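Local coordinates for protein 4-alpha-glucanotransferase (Corynebacterium glutamicum, PDB 5B68) that is an amylomaltase, or disproportionating enzyme, of the 4-alpha-glucanotransferase family, with a TIM-barrel domain that follows an N-terminal beta-sandwich domain, at residues 182-187 and 217-222; 230-235 and 284-289; 659-664 and 671-676. One frame throughout, in Å; residues are numbered along the deposited sequence.

Contact 1: 182-187 and 217-222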
# COMPACT_ATOMS: atom_id res chain seq x y z
N ALA A 182 12.68 5.49 5.87
CA ALA A 182 13.03 6.76 5.28
C ALA A 182 11.98 7.16 4.22
O ALA A 182 11.51 6.31 3.47
CB ALA A 182 14.37 6.73 4.61
N GLN A 183 11.65 8.45 4.20
CA GLN A 183 10.88 9.02 3.10
C GLN A 183 11.87 9.37 2.01
O GLN A 183 12.50 10.45 2.00
CB GLN A 183 10.07 10.21 3.57
CG GLN A 183 9.09 9.86 4.64
CD GLN A 183 7.90 9.07 4.12
OE1 GLN A 183 7.15 9.59 3.31
NE2 GLN A 183 7.70 7.84 4.59
N ILE A 184 12.10 8.44 1.09
CA ILE A 184 13.29 8.53 0.24
C ILE A 184 13.37 9.79 -0.66
O ILE A 184 14.47 10.27 -0.93
CB ILE A 184 13.54 7.20 -0.58
CG1 ILE A 184 14.93 7.15 -1.19
CG2 ILE A 184 12.47 7.05 -1.63
CD1 ILE A 184 16.01 7.17 -0.14
N TYR A 185 12.23 10.28 -1.11
CA TYR A 185 12.17 11.54 -1.93
C TYR A 185 12.81 12.72 -1.12
O TYR A 185 13.33 13.67 -1.68
CB TYR A 185 10.69 11.91 -2.28
CG TYR A 185 9.75 11.92 -1.13
CD1 TYR A 185 9.65 13.06 -0.31
CD2 TYR A 185 9.02 10.80 -0.77
CE1 TYR A 185 8.85 13.07 0.78
CE2 TYR A 185 8.19 10.79 0.35
CZ TYR A 185 8.15 11.95 1.13
OH TYR A 185 7.39 12.00 2.24
N SER A 186 12.74 12.62 0.20
CA SER A 186 13.25 13.69 1.07
C SER A 186 14.71 13.57 1.45
O SER A 186 15.23 14.50 2.07
CB SER A 186 12.43 13.79 2.37
OG SER A 186 12.70 12.73 3.31
N VAL A 187 15.35 12.46 1.11
CA VAL A 187 16.73 12.22 1.50
C VAL A 187 17.63 12.34 0.29
O VAL A 187 17.49 11.62 -0.67
CB VAL A 187 16.93 10.81 2.08
CG1 VAL A 187 18.32 10.66 2.65
CG2 VAL A 187 15.89 10.52 3.11
N LEU A 217 12.61 0.53 5.17
CA LEU A 217 11.19 0.77 4.82
C LEU A 217 11.11 2.12 4.23
O LEU A 217 11.59 3.11 4.81
CB LEU A 217 10.30 0.65 6.07
CG LEU A 217 8.86 1.10 6.06
CD1 LEU A 217 8.06 0.28 5.03
CD2 LEU A 217 8.16 0.90 7.37
N ILE A 218 10.43 2.20 3.10
CA ILE A 218 10.23 3.43 2.39
C ILE A 218 8.75 3.75 2.11
O ILE A 218 7.83 2.97 2.38
CB ILE A 218 11.08 3.51 1.11
CG1 ILE A 218 10.67 2.40 0.12
CG2 ILE A 218 12.56 3.42 1.46
CD1 ILE A 218 11.28 2.52 -1.24
N ASN A 219 8.53 4.97 1.65
CA ASN A 219 7.22 5.37 1.15
C ASN A 219 6.85 4.60 -0.09
O ASN A 219 7.71 4.07 -0.77
CB ASN A 219 7.21 6.87 0.80
CG ASN A 219 8.34 7.23 -0.17
OD1 ASN A 219 8.15 7.37 -1.42
ND2 ASN A 219 9.50 7.35 0.35
N PRO A 220 5.52 4.61 -0.43
CA PRO A 220 5.10 4.04 -1.69
C PRO A 220 5.83 4.73 -2.83
O PRO A 220 6.10 5.95 -2.79
CB PRO A 220 3.57 4.38 -1.73
CG PRO A 220 3.15 4.58 -0.30
CD PRO A 220 4.38 5.14 0.35
N MET A 221 6.12 3.95 -3.84
CA MET A 221 6.86 4.44 -5.03
C MET A 221 6.07 4.30 -6.35
O MET A 221 6.64 4.25 -7.47
CB MET A 221 8.12 3.61 -5.13
CG MET A 221 8.98 3.61 -3.86
SD MET A 221 9.81 5.20 -3.68
CE MET A 221 11.15 4.92 -4.83
N HIS A 222 4.76 4.20 -6.20
CA HIS A 222 3.86 3.99 -7.31
C HIS A 222 3.85 5.22 -8.25
O HIS A 222 3.97 6.37 -7.83
CB HIS A 222 2.42 3.81 -6.85
CG HIS A 222 2.20 2.88 -5.71
ND1 HIS A 222 2.50 1.54 -5.79
CD2 HIS A 222 1.61 3.07 -4.50
CE1 HIS A 222 2.14 0.95 -4.66
NE2 HIS A 222 1.65 1.87 -3.85
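Ala182 and Leu217 are joined through their backbones: Ala182 N donates to Leu217 O at 2.8 Å. The carbonyl of Ala182 in turn faces Ile218, and Ile218 CA lies 3.3 Å from Ala182 O in a CA-H...O contact. Apolar packing continues beyond the strand ends, where the side chains of Ile184 and Met221 cross at about a right angle, with Ile184 CG2 3.8 Å from Met221 SD. Leu204 of helix 198-209 touches both Ala182 and Ile184.

Packing also brings Asn219 against Tyr185 and Gln183. Its CG stands between its own backbone N and carbonyl carbon (chi1 54°), which carries the amide across to Tyr185, with Asn219 CG 3.6 Å from Tyr185 CE2 and the two planes 68° apart. Asn219 CB also rests 3.7 Å from Gln183 OE1. That oxygen is held by Tyr185 OH at 2.6 Å from Gln183 OE1, on an in-plane lone pair, a bond that helps fix the turn of the Gln183 amide. Such pairing is typical of a TIM barrel: strands 177-182 and 215-218 are parallel neighbours, connected through helix 198-209 in a beta-alpha-beta crossover, and meet here at their C-terminal ends.

Contact 2: 230-235 and 284-289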
# COMPACT_ATOMS: atom_id res chain seq x y z
N THR A 230 2.62 16.95 -10.97
CA THR A 230 2.49 15.60 -10.44
C THR A 230 2.11 15.67 -8.93
O THR A 230 2.40 16.66 -8.26
CB THR A 230 3.73 14.74 -10.78
OG1 THR A 230 3.43 13.36 -10.56
CG2 THR A 230 4.95 15.16 -9.98
N GLU A 231 1.40 14.65 -8.47
CA GLU A 231 0.92 14.51 -7.09
C GLU A 231 2.10 14.39 -6.12
O GLU A 231 2.95 13.52 -6.30
CB GLU A 231 0.04 13.23 -6.99
CG GLU A 231 -0.54 12.85 -5.66
CD GLU A 231 -1.30 13.99 -5.00
OE1 GLU A 231 -2.21 14.55 -5.66
OE2 GLU A 231 -0.97 14.33 -3.84
N ASP A 232 2.14 15.26 -5.12
CA ASP A 232 3.15 15.13 -4.03
C ASP A 232 2.94 13.88 -3.15
O ASP A 232 3.91 13.23 -2.73
CB ASP A 232 3.06 16.35 -3.09
CG ASP A 232 3.58 17.66 -3.72
OD1 ASP A 232 4.47 17.67 -4.55
OD2 ASP A 232 3.12 18.72 -3.27
N SER A 233 1.69 13.58 -2.80
CA SER A 233 1.40 12.41 -1.94
C SER A 233 1.75 11.06 -2.56
O SER A 233 1.17 10.65 -3.56
CB SER A 233 -0.03 12.37 -1.50
OG SER A 233 -0.23 11.32 -0.57
N PRO A 234 2.60 10.29 -1.89
CA PRO A 234 2.77 8.94 -2.38
C PRO A 234 1.51 8.08 -2.25
O PRO A 234 1.48 6.97 -2.79
CB PRO A 234 3.86 8.38 -1.49
CG PRO A 234 4.53 9.54 -0.89
CD PRO A 234 3.50 10.60 -0.77
N TYR A 235 0.49 8.56 -1.52
CA TYR A 235 -0.66 7.78 -1.19
C TYR A 235 -1.83 8.12 -2.13
O TYR A 235 -2.91 7.59 -1.97
CB TYR A 235 -1.04 7.94 0.31
CG TYR A 235 -0.03 7.27 1.26
CD1 TYR A 235 -0.10 5.91 1.54
CD2 TYR A 235 1.05 8.02 1.84
CE1 TYR A 235 0.85 5.27 2.35
CE2 TYR A 235 2.00 7.40 2.64
CZ TYR A 235 1.89 6.04 2.91
OH TYR A 235 2.81 5.44 3.75
N ILE A 284 10.74 20.58 -1.10
CA ILE A 284 11.06 19.78 -2.28
C ILE A 284 10.07 20.19 -3.42
O ILE A 284 8.87 20.22 -3.15
CB ILE A 284 10.84 18.26 -1.99
CG1 ILE A 284 11.79 17.72 -0.91
CG2 ILE A 284 11.06 17.45 -3.26
CD1 ILE A 284 13.24 17.73 -1.32
N GLU A 285 10.57 20.42 -4.63
CA GLU A 285 9.71 20.72 -5.82
C GLU A 285 9.91 19.60 -6.84
O GLU A 285 10.95 19.49 -7.48
CB GLU A 285 9.99 22.11 -6.47
CG GLU A 285 9.11 22.42 -7.71
CD GLU A 285 7.58 22.23 -7.50
OE1 GLU A 285 6.94 23.18 -6.98
OE2 GLU A 285 6.97 21.14 -7.84
N ARG A 286 8.88 18.78 -6.95
CA ARG A 286 8.92 17.64 -7.84
C ARG A 286 8.78 18.13 -9.28
O ARG A 286 9.39 17.55 -10.19
CB ARG A 286 7.81 16.69 -7.49
CG ARG A 286 8.02 15.92 -6.19
CD ARG A 286 6.82 15.10 -5.85
NE ARG A 286 7.09 14.25 -4.69
CZ ARG A 286 7.06 14.64 -3.41
NH1 ARG A 286 7.39 13.78 -2.47
NH2 ARG A 286 6.74 15.87 -3.04
N ASN A 287 7.98 19.19 -9.49
CA ASN A 287 7.59 19.49 -10.91
C ASN A 287 8.71 19.86 -11.80
O ASN A 287 8.84 19.28 -12.87
CB ASN A 287 6.40 20.45 -11.01
CG ASN A 287 5.13 19.82 -10.46
OD1 ASN A 287 4.95 18.60 -10.55
ND2 ASN A 287 4.24 20.64 -9.90
N ASP A 288 9.57 20.80 -11.41
CA ASP A 288 10.70 21.14 -12.33
C ASP A 288 11.76 20.06 -12.42
O ASP A 288 12.33 19.83 -13.47
CB ASP A 288 11.29 22.55 -12.08
CG ASP A 288 11.71 22.79 -10.66
OD1 ASP A 288 11.64 21.89 -9.80
OD2 ASP A 288 12.10 23.93 -10.37
N VAL A 289 11.98 19.36 -11.32
CA VAL A 289 12.88 18.17 -11.37
C VAL A 289 12.35 17.11 -12.36
O VAL A 289 13.11 16.59 -13.20
CB VAL A 289 13.07 17.50 -9.97
CG1 VAL A 289 13.97 16.26 -10.10
CG2 VAL A 289 13.73 18.50 -8.98
O HOH W 1 1.31 19.44 -8.70
O HOH W 2 6.81 19.06 -4.82
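Asp232 OD1 is approached both by Arg286 and by a water. Arg286 NH2 donates to Asp232 OD1 at 3.3 Å in a salt bridge that is long and bent, and the nitrogen comes from above the carboxylate, 55° out of its plane. The water lies 2.7 Å from Asp232 OD1 and accepts a hydrogen bond from Arg286 N at 3.0 Å, so the carboxylate reaches the first turn of the helix indirectly; Ile284 O is also near this water. The nearby helix N-terminus would probably favour the negative charge of Asp232, against the opposing effect of the like-charged Glu285.

The arginine runs out extended from CG to NE (chi2 175°), which brings its flat end beneath the backbone of 230-235. Asp232 O sits 3.5 Å above the guanidinium plane, over its centre. The stronger polar partner of Arg286 lies elsewhere, at Trp673 O, which binds NH1, and Tyr185 adds a cation-pi contact.

A second link is made by Asn287, whose OD1 accepts from Thr230 N at 2.9 Å, the donor tilted 25° from the carbonyl plane. The CG2 of Thr230 packs beside the same oxygen, while its OG1 bonds to Glu225. One further water donates to Thr230 O at 3.0 Å and is weakly bound by Asn287 ND2. Glu285, the N-cap residue, receives Asn287 N on the anti lone pair of OE2 at 2.7 Å from that nitrogen.

The contact thus ties the loop that follows strand 215-218 to the start of helix 286-301, and that start is also held by helix 261-277, where Arg277 forms a salt bridge with Asp288 and Phe274 lies against Val289.

Contact 3: 659-664 and 671-676. With SO4 (sulfate ion), chain E.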
# COMPACT_ATOMS: atom_id res chain seq x y z
N ALA A 659 7.45 17.73 10.81
CA ALA A 659 6.52 16.70 10.30
C ALA A 659 6.55 16.65 8.79
O ALA A 659 6.74 17.68 8.11
CB ALA A 659 5.09 16.91 10.78
N GLN A 660 6.50 15.42 8.27
CA GLN A 660 6.47 15.24 6.82
C GLN A 660 5.03 15.45 6.31
O GLN A 660 4.84 15.97 5.20
CB GLN A 660 6.90 13.81 6.46
CG GLN A 660 7.11 13.57 4.95
CD GLN A 660 8.11 14.47 4.29
OE1 GLN A 660 7.74 15.39 3.55
NE2 GLN A 660 9.43 14.21 4.50
N ASN A 661 4.09 14.95 7.08
CA ASN A 661 2.66 15.04 6.76
C ASN A 661 1.90 15.42 8.02
O ASN A 661 2.16 14.84 9.09
CB ASN A 661 2.15 13.67 6.28
CG ASN A 661 0.65 13.70 5.84
OD1 ASN A 661 0.23 14.60 5.13
ND2 ASN A 661 -0.10 12.69 6.23
N GLN A 662 0.95 16.36 7.90
CA GLN A 662 -0.02 16.62 8.99
C GLN A 662 -1.37 16.08 8.49
O GLN A 662 -1.94 16.70 7.59
CB GLN A 662 -0.10 18.12 9.34
CG GLN A 662 -1.15 18.41 10.39
CD GLN A 662 -0.90 17.63 11.66
OE1 GLN A 662 -1.69 16.76 12.05
NE2 GLN A 662 0.24 17.89 12.28
N PRO A 663 -1.83 14.90 8.98
CA PRO A 663 -3.08 14.33 8.43
C PRO A 663 -4.25 15.31 8.51
O PRO A 663 -4.28 16.16 9.43
CB PRO A 663 -3.32 13.06 9.28
CG PRO A 663 -1.93 12.60 9.58
CD PRO A 663 -1.14 13.88 9.82
N GLY A 664 -5.13 15.26 7.50
CA GLY A 664 -6.25 16.19 7.44
C GLY A 664 -5.88 17.67 7.32
O GLY A 664 -6.66 18.55 7.76
N PRO A 671 3.37 22.03 3.66
CA PRO A 671 3.92 21.33 2.50
C PRO A 671 4.09 19.83 2.72
O PRO A 671 5.20 19.33 2.70
CB PRO A 671 5.27 22.00 2.28
CG PRO A 671 5.43 23.00 3.37
CD PRO A 671 4.41 22.74 4.41
N ASN A 672 2.99 19.12 2.86
CA ASN A 672 3.04 17.70 3.13
C ASN A 672 3.81 17.03 2.01
O ASN A 672 3.70 17.41 0.86
CB ASN A 672 1.63 17.10 3.19
CG ASN A 672 0.79 17.69 4.30
OD1 ASN A 672 1.20 17.70 5.44
ND2 ASN A 672 -0.39 18.16 3.96
N TRP A 673 4.66 16.09 2.40
CA TRP A 673 5.38 15.25 1.47
C TRP A 673 6.51 15.98 0.75
O TRP A 673 7.04 15.47 -0.20
CB TRP A 673 4.44 14.60 0.48
CG TRP A 673 3.22 14.06 1.10
CD1 TRP A 673 1.95 14.51 0.93
CD2 TRP A 673 3.13 12.95 1.98
NE1 TRP A 673 1.09 13.76 1.65
CE2 TRP A 673 1.78 12.79 2.31
CE3 TRP A 673 4.06 12.07 2.54
CZ2 TRP A 673 1.34 11.81 3.17
CZ3 TRP A 673 3.61 11.09 3.38
CH2 TRP A 673 2.27 10.97 3.69
N CYS A 674 6.82 17.17 1.21
CA CYS A 674 7.85 18.01 0.61
C CYS A 674 8.99 18.46 1.53
O CYS A 674 9.73 19.35 1.18
CB CYS A 674 7.21 19.25 -0.00
SG CYS A 674 5.98 18.85 -1.26
N ILE A 675 9.10 17.85 2.70
CA ILE A 675 10.03 18.32 3.73
C ILE A 675 11.34 17.56 3.66
O ILE A 675 11.39 16.41 4.03
CB ILE A 675 9.41 18.12 5.13
CG1 ILE A 675 8.03 18.78 5.24
CG2 ILE A 675 10.35 18.61 6.22
CD1 ILE A 675 8.00 20.27 5.01
N PRO A 676 12.41 18.21 3.20
CA PRO A 676 13.74 17.55 3.09
C PRO A 676 14.35 17.20 4.45
O PRO A 676 14.00 17.82 5.49
CB PRO A 676 14.60 18.57 2.41
CG PRO A 676 14.03 19.86 2.88
CD PRO A 676 12.55 19.67 2.99
S SO4 E . -3.99 12.63 4.92
O1 SO4 E . -2.57 12.40 4.53
O2 SO4 E . -4.80 11.83 3.99
O3 SO4 E . -4.20 12.16 6.31
O4 SO4 E . -4.33 14.06 4.92
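Gln660 and Ile675 are paired through the side-chain amide of the glutamine, beside a type II beta turn that runs from Pro671 to Cys674. Ile675 N donates to Gln660 OE1 at 2.9 Å, and Gln660 NE2 returns a bond to Ile675 O at 3.0 Å, on an in-plane lone pair. Both ends of one amide are therefore used on one backbone residue, which leaves little freedom for it to rotate. The glutamine leaves its main chain with CG opposite N (chi1 -172°) and then bends at chi2, which turns the amide toward Ile675. The main chain of Gln660 grips the turn as well: Trp673 N donates to Gln660 O at 2.8 Å.

On the next residue, Asn661, the side chain lies over the indole. Its CB makes a CH-pi contact with the six-membered ring of Trp673, 3.9 Å from the centroid and 19° off the ring normal. Asn672 reaches the following residue: Gln662 N donates to Asn672 OD1 at 2.8 Å, coming from above the carbonyl plane and not along a lone pair.

Further out, a second shell positions these groups. Asn672 ND2 and Gln662 O both bond to Thr665 OG1, so one hydroxyl steadies the two sides of the contact, and Tyr670 OH holds Ala659 O. Leu576 of helix 572-579 packs against Ala659 and Gln662, and Asp561 binds Asn661 ND2.

A sulfate ion, probably taken up from the crystallisation liquor, is bound alongside. Its O1 accepts from Asn661 ND2 and lies at the edge of the Trp673 ring, near the ring plane. Gly664 N donates to the sulfate O4 at 3.0 Å and more weakly to its O3 at 3.4 Å.

The three contacts follow one another along the chain and cluster in space, with centres about 12 Å apart for contacts 1 and 2 and for contacts 2 and 3, and about 13 Å for contacts 1 and 3. Contact 1 lies at the ends of two adjacent strands of the eight-stranded parallel sheet. Contact 2 joins the loop after strand 215-218 to the start of helix 286-301; contact 3 lies in the loop after strand 645-649 and helix 650-654. Pro220 of contact 1 packs on Pro234 and Tyr235 of contact 2, Tyr185 touches Gln660 and Trp673 of contact 3, and Ile284 N probably bonds to Cys674 O. Loops distant in sequence are thereby packed against one another at the C-terminal end of these barrel strands.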